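Local structure of CCMAN5 (2XSG) at residues A[63-68]-A[252-257]; A[36-41]-A[318-323]; A[21-26]-A[629-634]; A[52-57]-A[104-109]; A[561-566]-A[599-604]. The protein probably hydrolyses alpha-mannosidic linkages as a family 92 glycoside hydrolase, and has been used to uncover mannose-6-phosphate on yeast-made human lysosomal enzymes. All blocks are in the same frame, centred on the assembly; numbering follows the deposited sequence.

Interaction 1: A[63-68]-A[252-257]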
# COMPACT_ATOMS: atom_id res chain seq x y z
N THR A 63 -14.55 5.83 -11.85
CA THR A 63 -13.78 4.72 -12.40
C THR A 63 -13.92 3.58 -11.41
O THR A 63 -14.34 3.81 -10.28
CB THR A 63 -12.30 5.11 -12.56
OG1 THR A 63 -11.80 5.63 -11.32
CG2 THR A 63 -12.16 6.18 -13.60
N HIS A 64 -13.62 2.34 -11.84
CA HIS A 64 -13.95 1.18 -11.02
C HIS A 64 -12.76 0.34 -10.58
O HIS A 64 -12.91 -0.57 -9.76
CB HIS A 64 -15.02 0.31 -11.72
CG HIS A 64 -16.36 0.98 -11.77
ND1 HIS A 64 -16.62 2.04 -12.61
CD2 HIS A 64 -17.48 0.79 -11.04
CE1 HIS A 64 -17.86 2.46 -12.41
NE2 HIS A 64 -18.41 1.71 -11.47
N THR A 65 -11.59 0.63 -11.16
CA THR A 65 -10.35 -0.08 -10.80
C THR A 65 -9.30 0.92 -10.37
O THR A 65 -9.32 2.09 -10.78
CB THR A 65 -9.77 -0.94 -11.97
OG1 THR A 65 -9.22 -0.09 -12.99
CG2 THR A 65 -10.84 -1.84 -12.58
N ASN A 66 -8.38 0.47 -9.52
CA ASN A 66 -7.36 1.38 -9.04
C ASN A 66 -6.26 0.70 -8.23
O ASN A 66 -6.34 -0.51 -7.96
CB ASN A 66 -8.03 2.47 -8.20
CG ASN A 66 -7.57 3.85 -8.60
OD1 ASN A 66 -6.36 4.11 -8.72
ND2 ASN A 66 -8.53 4.75 -8.83
N LEU A 67 -5.27 1.51 -7.86
CA LEU A 67 -4.16 1.10 -7.01
C LEU A 67 -3.92 2.18 -5.98
O LEU A 67 -3.87 3.37 -6.32
CB LEU A 67 -2.88 0.92 -7.84
CG LEU A 67 -2.84 -0.19 -8.88
CD1 LEU A 67 -1.50 -0.18 -9.61
CD2 LEU A 67 -3.10 -1.55 -8.22
N ASP A 68 -3.73 1.79 -4.73
CA ASP A 68 -3.61 2.79 -3.66
C ASP A 68 -2.19 3.24 -3.47
O ASP A 68 -1.28 2.42 -3.30
CB ASP A 68 -4.14 2.24 -2.34
CG ASP A 68 -5.54 1.70 -2.48
OD1 ASP A 68 -5.67 0.64 -3.12
OD2 ASP A 68 -6.49 2.32 -1.95
N VAL A 252 -22.04 -2.57 -11.30
CA VAL A 252 -20.88 -2.98 -12.09
C VAL A 252 -20.09 -4.02 -11.29
O VAL A 252 -19.71 -3.75 -10.15
CB VAL A 252 -19.94 -1.78 -12.38
CG1 VAL A 252 -18.75 -2.21 -13.24
CG2 VAL A 252 -20.70 -0.61 -13.03
N THR A 253 -19.83 -5.18 -11.88
CA THR A 253 -19.03 -6.20 -11.19
C THR A 253 -17.83 -6.61 -12.05
O THR A 253 -17.97 -6.71 -13.28
CB THR A 253 -19.89 -7.41 -10.78
OG1 THR A 253 -20.95 -6.96 -9.93
CG2 THR A 253 -19.09 -8.46 -10.03
N LEU A 254 -16.68 -6.80 -11.39
CA LEU A 254 -15.40 -7.14 -12.03
C LEU A 254 -14.96 -8.57 -11.73
O LEU A 254 -15.14 -9.08 -10.63
CB LEU A 254 -14.29 -6.18 -11.55
CG LEU A 254 -14.54 -4.68 -11.70
CD1 LEU A 254 -13.59 -3.79 -10.87
CD2 LEU A 254 -14.45 -4.31 -13.19
N SER A 255 -14.32 -9.20 -12.70
CA SER A 255 -13.78 -10.55 -12.50
C SER A 255 -12.53 -10.70 -13.33
O SER A 255 -12.52 -10.32 -14.50
CB SER A 255 -14.80 -11.62 -12.91
OG SER A 255 -14.24 -12.94 -12.84
N PRO A 256 -11.46 -11.25 -12.73
CA PRO A 256 -10.26 -11.60 -13.48
C PRO A 256 -10.47 -12.84 -14.35
O PRO A 256 -9.59 -13.18 -15.16
CB PRO A 256 -9.23 -11.88 -12.38
CG PRO A 256 -9.83 -11.30 -11.10
CD PRO A 256 -11.29 -11.52 -11.30
N VAL A 257 -11.62 -13.49 -14.21
CA VAL A 257 -11.85 -14.80 -14.83
C VAL A 257 -12.63 -14.71 -16.16
O VAL A 257 -12.19 -15.26 -17.18
CB VAL A 257 -12.56 -15.75 -13.85
CG1 VAL A 257 -13.07 -17.02 -14.53
CG2 VAL A 257 -11.62 -16.09 -12.68
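His64, in the loop between strands 58-63 and 80-84, turns its imidazole against Val252 on strand 248-255. The isopropyl group reaches the ring in two ways: CG1 sits over one face, 4.3 Å from the ring centroid and 26° off the normal, a CH-pi contact, while Val252 CG2 comes within 3.6 Å of His64 NE2. CG of the histidine lies anti to its carbonyl carbon (chi1 -69°), and from there the side chain meets the valine at about a right angle. Both ring nitrogens have polar partners elsewhere, ND1 at the Leu79 carbonyl and NE2 at His147 NE2, and the valine contributes van der Waals contact. The backbone of His64 is touched too, its O lying 3.5 Å from Leu254 CD1. Thr65 follows with its methyl, CG2, 3.8 Å from that same Leu254 CD1. The torsion that turns CG2 to the leucine (chi1 72°) leaves OG1 for Asp78. Strand 198-208 flanks the contact, Leu202 touching Thr65 and Tyr204 touching Leu254. No hydrogen bond crosses here: the polar ends of His64 and Thr65 are met by other partners, and the strand receives an imidazole face and a methyl, which implies cohesion by dispersion and shape.

Interaction 2: A[36-41]-A[318-323]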
# COMPACT_ATOMS: atom_id res chain seq x y z
N LEU A 36 -11.56 -5.42 -4.85
CA LEU A 36 -11.15 -5.27 -6.24
C LEU A 36 -11.82 -4.05 -6.87
O LEU A 36 -11.16 -3.26 -7.56
CB LEU A 36 -11.51 -6.54 -7.00
CG LEU A 36 -11.35 -6.59 -8.51
CD1 LEU A 36 -9.89 -6.55 -8.88
CD2 LEU A 36 -12.01 -7.87 -9.05
N ALA A 37 -13.12 -3.91 -6.64
CA ALA A 37 -13.89 -2.75 -7.08
C ALA A 37 -13.55 -1.54 -6.23
O ALA A 37 -13.64 -1.58 -5.00
CB ALA A 37 -15.36 -3.03 -7.02
N LYS A 38 -13.15 -0.47 -6.91
CA LYS A 38 -12.72 0.76 -6.25
C LYS A 38 -13.38 1.88 -7.01
O LYS A 38 -12.90 2.25 -8.09
CB LYS A 38 -11.19 0.91 -6.30
CG LYS A 38 -10.42 -0.13 -5.45
CD LYS A 38 -8.91 0.06 -5.55
CE LYS A 38 -8.26 0.06 -4.18
NZ LYS A 38 -8.15 -1.26 -3.56
N VAL A 39 -14.49 2.40 -6.47
CA VAL A 39 -15.34 3.30 -7.23
C VAL A 39 -14.90 4.72 -6.87
O VAL A 39 -15.33 5.29 -5.86
CB VAL A 39 -16.83 3.08 -6.94
CG1 VAL A 39 -17.68 3.71 -8.03
CG2 VAL A 39 -17.15 1.60 -6.80
N ASN A 40 -14.00 5.24 -7.70
CA ASN A 40 -13.29 6.49 -7.42
C ASN A 40 -13.81 7.62 -8.27
O ASN A 40 -13.80 7.51 -9.51
CB ASN A 40 -11.79 6.33 -7.68
CG ASN A 40 -10.94 7.39 -6.97
OD1 ASN A 40 -9.96 7.89 -7.54
ND2 ASN A 40 -11.32 7.74 -5.74
N PRO A 41 -14.26 8.73 -7.63
CA PRO A 41 -14.57 9.91 -8.41
C PRO A 41 -13.32 10.33 -9.18
O PRO A 41 -12.22 10.09 -8.70
CB PRO A 41 -14.91 10.96 -7.33
CG PRO A 41 -14.25 10.44 -6.06
CD PRO A 41 -14.43 8.96 -6.18
N MET A 318 -4.60 0.16 5.55
CA MET A 318 -3.85 -1.09 5.66
C MET A 318 -4.55 -2.30 5.01
O MET A 318 -3.87 -3.24 4.57
CB MET A 318 -3.49 -1.40 7.12
CG MET A 318 -2.79 -2.76 7.31
SD MET A 318 -2.48 -3.11 9.06
CE MET A 318 -2.38 -1.47 9.63
N PHE A 319 -5.88 -2.26 4.93
CA PHE A 319 -6.67 -3.33 4.31
C PHE A 319 -7.14 -2.94 2.88
O PHE A 319 -8.34 -2.86 2.62
CB PHE A 319 -7.89 -3.68 5.21
CG PHE A 319 -7.52 -4.38 6.49
CD1 PHE A 319 -7.54 -5.77 6.57
CD2 PHE A 319 -7.16 -3.66 7.62
CE1 PHE A 319 -7.20 -6.45 7.77
CE2 PHE A 319 -6.81 -4.30 8.82
CZ PHE A 319 -6.83 -5.69 8.90
N ALA A 320 -6.18 -2.70 1.99
CA ALA A 320 -6.49 -2.39 0.59
C ALA A 320 -5.79 -3.33 -0.39
O ALA A 320 -6.44 -3.88 -1.28
CB ALA A 320 -6.12 -0.97 0.27
N MET A 321 -4.48 -3.50 -0.26
CA MET A 321 -3.70 -4.29 -1.22
C MET A 321 -2.82 -5.29 -0.49
O MET A 321 -2.35 -4.98 0.60
CB MET A 321 -2.83 -3.38 -2.09
CG MET A 321 -3.59 -2.57 -3.16
SD MET A 321 -2.58 -1.26 -3.93
CE MET A 321 -1.31 -2.18 -4.80
N PRO A 322 -2.60 -6.50 -1.07
CA PRO A 322 -3.17 -6.98 -2.33
C PRO A 322 -4.70 -7.14 -2.29
O PRO A 322 -5.28 -7.32 -1.21
CB PRO A 322 -2.47 -8.33 -2.54
CG PRO A 322 -2.09 -8.78 -1.16
CD PRO A 322 -1.71 -7.50 -0.46
N MET A 323 -5.33 -7.06 -3.46
CA MET A 323 -6.79 -7.09 -3.56
C MET A 323 -7.28 -8.51 -3.72
O MET A 323 -6.56 -9.36 -4.26
CB MET A 323 -7.29 -6.30 -4.77
CG MET A 323 -6.63 -4.98 -5.06
SD MET A 323 -7.18 -4.46 -6.70
CE MET A 323 -5.66 -3.81 -7.33
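In the two-domain plan of family 92, the N-terminal beta domain meets the helical catalytic domain along a seam bridged here by the loop leading into strand 40-44 and the loop that follows helix 306-318. Leu36 and Met323 make the apolar half of the contact, their side chains crossing at about a right angle. The sulfur touches the leucine at two points, with Met323 SD 4.1 Å from the branch end Leu36 CD1 and just as far from Leu36 CA, which places it alongside the backbone as well as at the methyl. A bend at the last methionine torsion (chi3 -140°) then carries CE away to Asn66 O of the neighbouring loop. Lys38 makes the other half. Its chain leaves CB fully extended and bends only at its last two torsions, bringing NZ to 3.9 Å from Ala320 O, too long for a hydrogen bond, and to 4.3 Å from Met323 CG. The ammonium group thus faces the 318-323 loop without bonding to it. Its charge is met on its own side by a salt bridge to Asp68 and a weak hydrogen bond to Gly35 O. Ala320 O is buried with no hydrogen-bonding partner in the model, and the nearby positive charge would probably ease that burial electrostatically. A cis peptide bond precedes Pro322, between Ala320 and Met323, where the loop turns into short strand 323-324.

Interaction 3: A[21-26]-A[629-634]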
# COMPACT_ATOMS: atom_id res chain seq x y z
N GLY A 21 -3.31 16.47 -4.22
CA GLY A 21 -2.06 16.70 -4.96
C GLY A 21 -1.08 15.56 -4.84
O GLY A 21 -1.45 14.42 -5.02
N ASP A 22 0.17 15.88 -4.51
CA ASP A 22 1.24 14.89 -4.36
C ASP A 22 1.53 14.62 -2.87
O ASP A 22 2.69 14.55 -2.47
CB ASP A 22 2.51 15.35 -5.10
CG ASP A 22 3.50 14.21 -5.35
OD1 ASP A 22 3.12 13.01 -5.25
OD2 ASP A 22 4.68 14.49 -5.66
N PHE A 23 0.47 14.47 -2.07
CA PHE A 23 0.61 14.29 -0.61
C PHE A 23 0.10 12.92 -0.14
O PHE A 23 -0.61 12.80 0.86
CB PHE A 23 -0.06 15.44 0.17
CG PHE A 23 0.53 16.81 -0.12
CD1 PHE A 23 1.54 17.34 0.68
CD2 PHE A 23 0.05 17.58 -1.19
CE1 PHE A 23 2.09 18.62 0.43
CE2 PHE A 23 0.58 18.85 -1.47
CZ PHE A 23 1.61 19.37 -0.65
N GLY A 24 0.46 11.87 -0.89
CA GLY A 24 0.07 10.52 -0.49
C GLY A 24 -0.41 9.63 -1.63
O GLY A 24 -0.18 8.43 -1.60
N ASN A 25 -1.07 10.23 -2.62
CA ASN A 25 -1.66 9.51 -3.76
C ASN A 25 -2.66 8.44 -3.37
O ASN A 25 -2.71 7.38 -3.98
CB ASN A 25 -0.58 9.01 -4.73
CG ASN A 25 -0.05 10.14 -5.61
OD1 ASN A 25 -0.80 10.76 -6.37
ND2 ASN A 25 1.26 10.42 -5.52
N ASP A 26 -3.45 8.72 -2.34
CA ASP A 26 -4.56 7.85 -1.94
C ASP A 26 -5.89 8.35 -2.51
O ASP A 26 -5.98 9.47 -3.04
CB ASP A 26 -4.63 7.75 -0.42
CG ASP A 26 -3.62 6.77 0.13
OD1 ASP A 26 -3.38 5.69 -0.51
OD2 ASP A 26 -3.06 7.07 1.20
N SER A 629 10.17 18.30 -6.44
CA SER A 629 8.71 18.39 -6.42
C SER A 629 8.27 19.84 -6.55
O SER A 629 8.80 20.73 -5.87
CB SER A 629 8.18 17.78 -5.11
OG SER A 629 6.85 18.20 -4.81
N SER A 630 7.29 20.08 -7.42
CA SER A 630 6.68 21.41 -7.55
C SER A 630 5.82 21.76 -6.33
O SER A 630 5.44 22.90 -6.14
CB SER A 630 5.81 21.48 -8.80
OG SER A 630 4.82 20.46 -8.73
N ALA A 631 5.52 20.76 -5.51
CA ALA A 631 4.66 20.97 -4.36
C ALA A 631 5.36 21.61 -3.16
O ALA A 631 4.70 22.05 -2.23
CB ALA A 631 4.00 19.67 -3.95
N VAL A 632 6.70 21.67 -3.18
CA VAL A 632 7.46 22.24 -2.06
C VAL A 632 8.84 22.60 -2.59
O VAL A 632 9.40 21.85 -3.41
CB VAL A 632 7.56 21.23 -0.87
CG1 VAL A 632 8.51 20.05 -1.20
CG2 VAL A 632 7.97 21.93 0.45
N PRO A 633 9.41 23.74 -2.15
CA PRO A 633 10.75 24.10 -2.61
C PRO A 633 11.77 22.99 -2.32
O PRO A 633 12.01 22.65 -1.15
CB PRO A 633 11.07 25.36 -1.82
CG PRO A 633 9.76 25.95 -1.53
CD PRO A 633 8.80 24.82 -1.35
N SER A 634 12.35 22.43 -3.38
CA SER A 634 13.09 21.18 -3.30
C SER A 634 14.07 21.04 -4.45
O SER A 634 13.93 21.70 -5.49
CB SER A 634 12.14 19.98 -3.28
OG SER A 634 11.22 20.03 -4.36
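Ser634 OG grips both arms of the loop that holds Ser629, the residue facing Asp22 across this contact: it lies 2.9 Å from Ser629 N as acceptor and 2.7 Å from Val632 O as donor. At Val632 O the donor sits 21° out of the carbonyl plane. Ser629 OG in turn accepts a 3.0 Å bond from Ala631 N, with the N-H pointing at it at 144°. That bond closes an ST turn inside the type I turn from Ser629 to Val632. Held in this way, the turn offers Ala631 to the other segment. Ala631 CB meets Phe23 CZ at 4.1 Å; the far end of the ring alone does the touching, and it comes in obliquely. Although the first bond of the Phe23 side chain does not aim at the turn, a chi1 of -61° swings the ring so that CZ is the part nearest Ala631. Nearby, Asp22 OD2 stops 4.4 Å from Ser629 OG, a distance at which no hydrogen bond forms. Asp22 also takes a weak bond from Asn25 ND2, whose stronger link is to Asp660. Phe23 rests on Arg653 as well, and Val632 on Pro657. The Asp22 side chain lies about 10 Å from the bound calcium ion. The contact joins the loop before strand 40-44 to the loop before strand 634-635 at the surface, through an ST turn within a type I turn that presents Ala631 to Phe23.

Interaction 4: A[52-57]-A[104-109]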
# COMPACT_ATOMS: atom_id res chain seq x y z
N TYR A 52 -8.21 11.34 -8.40
CA TYR A 52 -8.88 12.40 -7.61
C TYR A 52 -7.88 13.29 -6.88
O TYR A 52 -7.11 12.82 -6.04
CB TYR A 52 -9.85 11.75 -6.60
CG TYR A 52 -10.57 12.69 -5.65
CD1 TYR A 52 -9.92 13.22 -4.52
CD2 TYR A 52 -11.90 13.02 -5.86
CE1 TYR A 52 -10.58 14.08 -3.65
CE2 TYR A 52 -12.58 13.85 -4.99
CZ TYR A 52 -11.92 14.39 -3.88
OH TYR A 52 -12.62 15.22 -3.03
N ASP A 53 -7.88 14.58 -7.21
CA ASP A 53 -7.10 15.55 -6.43
C ASP A 53 -8.04 16.45 -5.64
O ASP A 53 -8.86 17.18 -6.24
CB ASP A 53 -6.17 16.37 -7.35
CG ASP A 53 -5.57 17.59 -6.65
OD1 ASP A 53 -5.54 17.66 -5.39
OD2 ASP A 53 -5.12 18.51 -7.37
N TYR A 54 -7.90 16.42 -4.32
CA TYR A 54 -8.78 17.20 -3.40
C TYR A 54 -8.86 18.70 -3.75
O TYR A 54 -9.89 19.35 -3.52
CB TYR A 54 -8.34 17.05 -1.93
CG TYR A 54 -9.39 17.50 -0.91
CD1 TYR A 54 -9.44 18.82 -0.43
CD2 TYR A 54 -10.37 16.60 -0.45
CE1 TYR A 54 -10.44 19.22 0.49
CE2 TYR A 54 -11.36 16.99 0.47
CZ TYR A 54 -11.38 18.29 0.93
OH TYR A 54 -12.35 18.65 1.83
N ALA A 55 -7.76 19.23 -4.28
CA ALA A 55 -7.66 20.66 -4.57
C ALA A 55 -8.51 21.08 -5.76
O ALA A 55 -8.71 22.28 -5.96
CB ALA A 55 -6.20 21.09 -4.78
N GLN A 56 -9.03 20.11 -6.53
CA GLN A 56 -9.81 20.42 -7.74
C GLN A 56 -11.27 20.78 -7.44
O GLN A 56 -11.72 20.70 -6.29
CB GLN A 56 -9.74 19.27 -8.75
CG GLN A 56 -8.35 18.83 -9.15
CD GLN A 56 -7.59 19.90 -9.90
OE1 GLN A 56 -8.06 20.42 -10.91
NE2 GLN A 56 -6.40 20.21 -9.42
N SER A 57 -11.99 21.21 -8.46
CA SER A 57 -13.36 21.67 -8.25
C SER A 57 -14.32 21.17 -9.33
O SER A 57 -15.48 21.60 -9.39
CB SER A 57 -13.40 23.19 -8.13
OG SER A 57 -12.85 23.80 -9.28
N ASP A 104 -18.33 21.01 0.20
CA ASP A 104 -19.50 21.26 1.07
C ASP A 104 -20.68 20.36 0.69
O ASP A 104 -21.61 20.18 1.48
CB ASP A 104 -19.93 22.73 0.99
CG ASP A 104 -18.86 23.67 1.52
OD1 ASP A 104 -18.18 23.32 2.50
OD2 ASP A 104 -18.70 24.77 0.95
N ASP A 105 -20.67 19.83 -0.53
CA ASP A 105 -21.71 18.93 -1.00
C ASP A 105 -21.07 17.60 -1.43
O ASP A 105 -21.17 17.18 -2.57
CB ASP A 105 -22.49 19.57 -2.16
CG ASP A 105 -23.80 18.86 -2.46
OD1 ASP A 105 -24.31 18.18 -1.56
OD2 ASP A 105 -24.36 19.01 -3.57
N GLU A 106 -20.41 16.95 -0.47
CA GLU A 106 -19.62 15.75 -0.71
C GLU A 106 -19.50 15.06 0.64
O GLU A 106 -19.25 15.73 1.65
CB GLU A 106 -18.23 16.11 -1.24
CG GLU A 106 -17.35 14.94 -1.64
CD GLU A 106 -15.90 15.35 -1.89
OE1 GLU A 106 -15.35 16.13 -1.08
OE2 GLU A 106 -15.29 14.89 -2.90
N ASP A 107 -19.64 13.74 0.63
CA ASP A 107 -19.64 12.90 1.84
C ASP A 107 -19.14 11.48 1.49
O ASP A 107 -19.59 10.89 0.52
CB ASP A 107 -21.08 12.84 2.38
CG ASP A 107 -21.19 12.09 3.69
OD1 ASP A 107 -20.26 12.19 4.54
OD2 ASP A 107 -22.24 11.43 3.89
N ALA A 108 -18.21 10.95 2.28
CA ALA A 108 -17.69 9.63 2.03
C ALA A 108 -17.16 9.00 3.30
O ALA A 108 -16.89 9.68 4.29
CB ALA A 108 -16.58 9.66 0.91
N GLY A 109 -17.03 7.68 3.26
CA GLY A 109 -16.52 6.89 4.37
C GLY A 109 -16.50 5.44 3.93
O GLY A 109 -16.85 5.15 2.77
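Within the N-terminal beta domain, a turn leading into strand 58-63 meets the edge of the larger sheet at strand 106-109, and one carboxylate carries the meeting. Tyr52 OH donates at 2.7 Å to Glu106 OE2, which receives it on its syn lone pair, the side of the other oxygen. The two side chains arrive from opposite directions; the acceptor oxygen lies at the ring edge near its plane, while the ring and carboxylate planes are 35° apart. Both chains start with CG anti to the backbone N (chi1 177° for Tyr52), and the glutamate stays extended beyond that, which lets the pair span the 13.2 Å between Tyr52 CA and Glu106 CA. OE2 also binds the hydroxyl of Tyr113, and OE1 is held by His103, so the acid is fixed by three partners; such donors would probably favour its ionised form. Tyr54 comes only obliquely to Glu106, its CE2 4.4 Å from OE1, and stacks on His103 instead. The turn that follows Tyr52 and carries Tyr54 is set by Asp53: its OD1 accepts from Ala55 N at 2.9 Å, and OD2 from Gln56 NE2. The motif is an Asx turn within a type I beta turn, with the preceding Tyr52 bonded to Glu106 on edge strand 106-109.

Interaction 5: A[561-566]-A[599-604]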
# COMPACT_ATOMS: atom_id res chain seq x y z
N GLU A 561 30.33 1.13 20.07
CA GLU A 561 30.42 2.58 20.20
C GLU A 561 30.31 3.27 18.84
O GLU A 561 29.67 4.33 18.73
CB GLU A 561 31.70 2.99 20.97
CG GLU A 561 31.84 4.51 21.27
CD GLU A 561 30.73 5.10 22.16
OE1 GLU A 561 29.96 4.35 22.80
OE2 GLU A 561 30.63 6.35 22.21
N ALA A 562 30.91 2.68 17.81
CA ALA A 562 30.85 3.25 16.47
C ALA A 562 29.40 3.27 15.97
O ALA A 562 28.94 4.28 15.44
CB ALA A 562 31.75 2.49 15.50
N ALA A 563 28.68 2.15 16.15
CA ALA A 563 27.25 2.04 15.79
C ALA A 563 26.40 3.05 16.53
O ALA A 563 25.53 3.71 15.94
CB ALA A 563 26.72 0.65 16.06
N ARG A 564 26.65 3.15 17.84
CA ARG A 564 25.87 4.01 18.73
C ARG A 564 26.00 5.46 18.30
O ARG A 564 25.00 6.18 18.24
CB ARG A 564 26.30 3.82 20.20
CG ARG A 564 25.46 4.60 21.24
CD ARG A 564 26.13 4.63 22.64
NE ARG A 564 27.27 5.55 22.68
CZ ARG A 564 27.18 6.87 22.82
NH1 ARG A 564 25.99 7.46 22.96
NH2 ARG A 564 28.29 7.62 22.82
N LEU A 565 27.23 5.86 17.97
CA LEU A 565 27.50 7.23 17.53
C LEU A 565 26.98 7.47 16.10
O LEU A 565 26.49 8.55 15.79
CB LEU A 565 29.00 7.54 17.62
CG LEU A 565 29.59 7.69 19.04
CD1 LEU A 565 31.10 7.63 18.99
CD2 LEU A 565 29.15 9.00 19.70
N GLY A 566 27.06 6.45 15.24
CA GLY A 566 26.47 6.51 13.90
C GLY A 566 24.96 6.77 13.93
O GLY A 566 24.44 7.62 13.19
N ASN A 599 17.30 0.81 19.77
CA ASN A 599 17.15 -0.37 20.62
C ASN A 599 18.38 -1.28 20.51
O ASN A 599 18.74 -1.98 21.46
CB ASN A 599 15.93 -1.20 20.20
CG ASN A 599 14.61 -0.56 20.60
OD1 ASN A 599 14.56 0.48 21.25
ND2 ASN A 599 13.51 -1.21 20.21
N TYR A 600 19.02 -1.28 19.35
CA TYR A 600 20.19 -2.12 19.09
C TYR A 600 21.48 -1.49 19.57
O TYR A 600 22.46 -2.19 19.77
CB TYR A 600 20.32 -2.42 17.60
CG TYR A 600 19.23 -3.30 17.01
CD1 TYR A 600 17.98 -2.76 16.67
CD2 TYR A 600 19.46 -4.65 16.75
CE1 TYR A 600 16.98 -3.55 16.10
CE2 TYR A 600 18.45 -5.46 16.17
CZ TYR A 600 17.22 -4.89 15.84
OH TYR A 600 16.21 -5.64 15.29
N THR A 601 21.48 -0.16 19.73
CA THR A 601 22.68 0.53 20.21
C THR A 601 22.61 0.84 21.69
O THR A 601 23.37 1.69 22.17
CB THR A 601 22.93 1.87 19.48
OG1 THR A 601 21.77 2.71 19.61
CG2 THR A 601 23.27 1.63 18.00
N GLY A 602 21.70 0.18 22.40
CA GLY A 602 21.55 0.34 23.86
C GLY A 602 20.91 1.65 24.27
O GLY A 602 21.07 2.11 25.40
N GLU A 603 20.17 2.26 23.35
CA GLU A 603 19.51 3.54 23.67
C GLU A 603 18.03 3.49 23.31
O GLU A 603 17.56 4.26 22.47
CB GLU A 603 20.25 4.71 23.00
CG GLU A 603 21.71 4.84 23.45
CD GLU A 603 22.29 6.20 23.16
OE1 GLU A 603 22.75 6.42 22.03
OE2 GLU A 603 22.29 7.05 24.07
N PRO A 604 17.29 2.56 23.94
CA PRO A 604 15.88 2.38 23.56
C PRO A 604 15.05 3.66 23.77
O PRO A 604 14.08 3.89 23.04
CB PRO A 604 15.39 1.25 24.47
CG PRO A 604 16.59 0.70 25.15
CD PRO A 604 17.67 1.70 25.08
O HOH W 1 22.62 5.26 19.52
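One water is shared by three groups from the two sides of this contact: it donates to Arg564 O at 2.9 Å and to Glu603 OE1 at 2.8 Å, and lies 2.7 Å from Thr601 OG1. That hydroxyl sits between the water and Phe598 O, with one proton to share between them. The direct salt bridge beside it is long, Arg564 NH1 to Glu603 OE1 at 3.5 Å, and that oxygen lies even nearer to the aliphatic CG of the arginine. Although Glu603 OE1 sits at the edge of the guanidinium near its plane, the carboxylate is turned 67° from that plane. What fixes the guanidinium is Glu561, one helical turn earlier, gripped side-on by two nitrogens: Arg564 NE binds Glu561 OE1, and Arg564 NH2 binds Glu561 OE2 at 2.7 Å with an angle of 168°. The bend at chi3 (74°) folds the arginine back to that partner. Glu603 has a stronger ally of its own in Arg568, so its pairing with Arg564 is the secondary one. Beside the ion pairs, Thr601 CG2 packs 3.6 Å from Arg564 CA and close to Ala563 O. The methyl meets the helix backbone where the loop comes close, with Arg564 and Thr601 CA atoms 4.9 Å apart. Glu561, Arg564 and Glu603 form a salt-bridge network that joins helix 560-570 to the loop before helix 604-616.

Interactions 1 and 2 are the buried pair, about 8 Å apart between centres and joined by backbone bonds between 36-41 and 63-68; yet one stays inside the N-terminal domain while the other reaches the catalytic domain. Interaction 4 shares the ten-stranded sheet with interaction 1 but, being partly buried, uses a carboxylate where interaction 1 uses methyls and a ring face. It touches interaction 3 through the bond from Gly21 N to Asp53 OD1. Interaction 3 is the surface contact, and no hydrogen bond passes between its two loops. Interaction 5 stands apart, its nearest atoms about 19 Å from interaction 2, and relies on water and ion pairs.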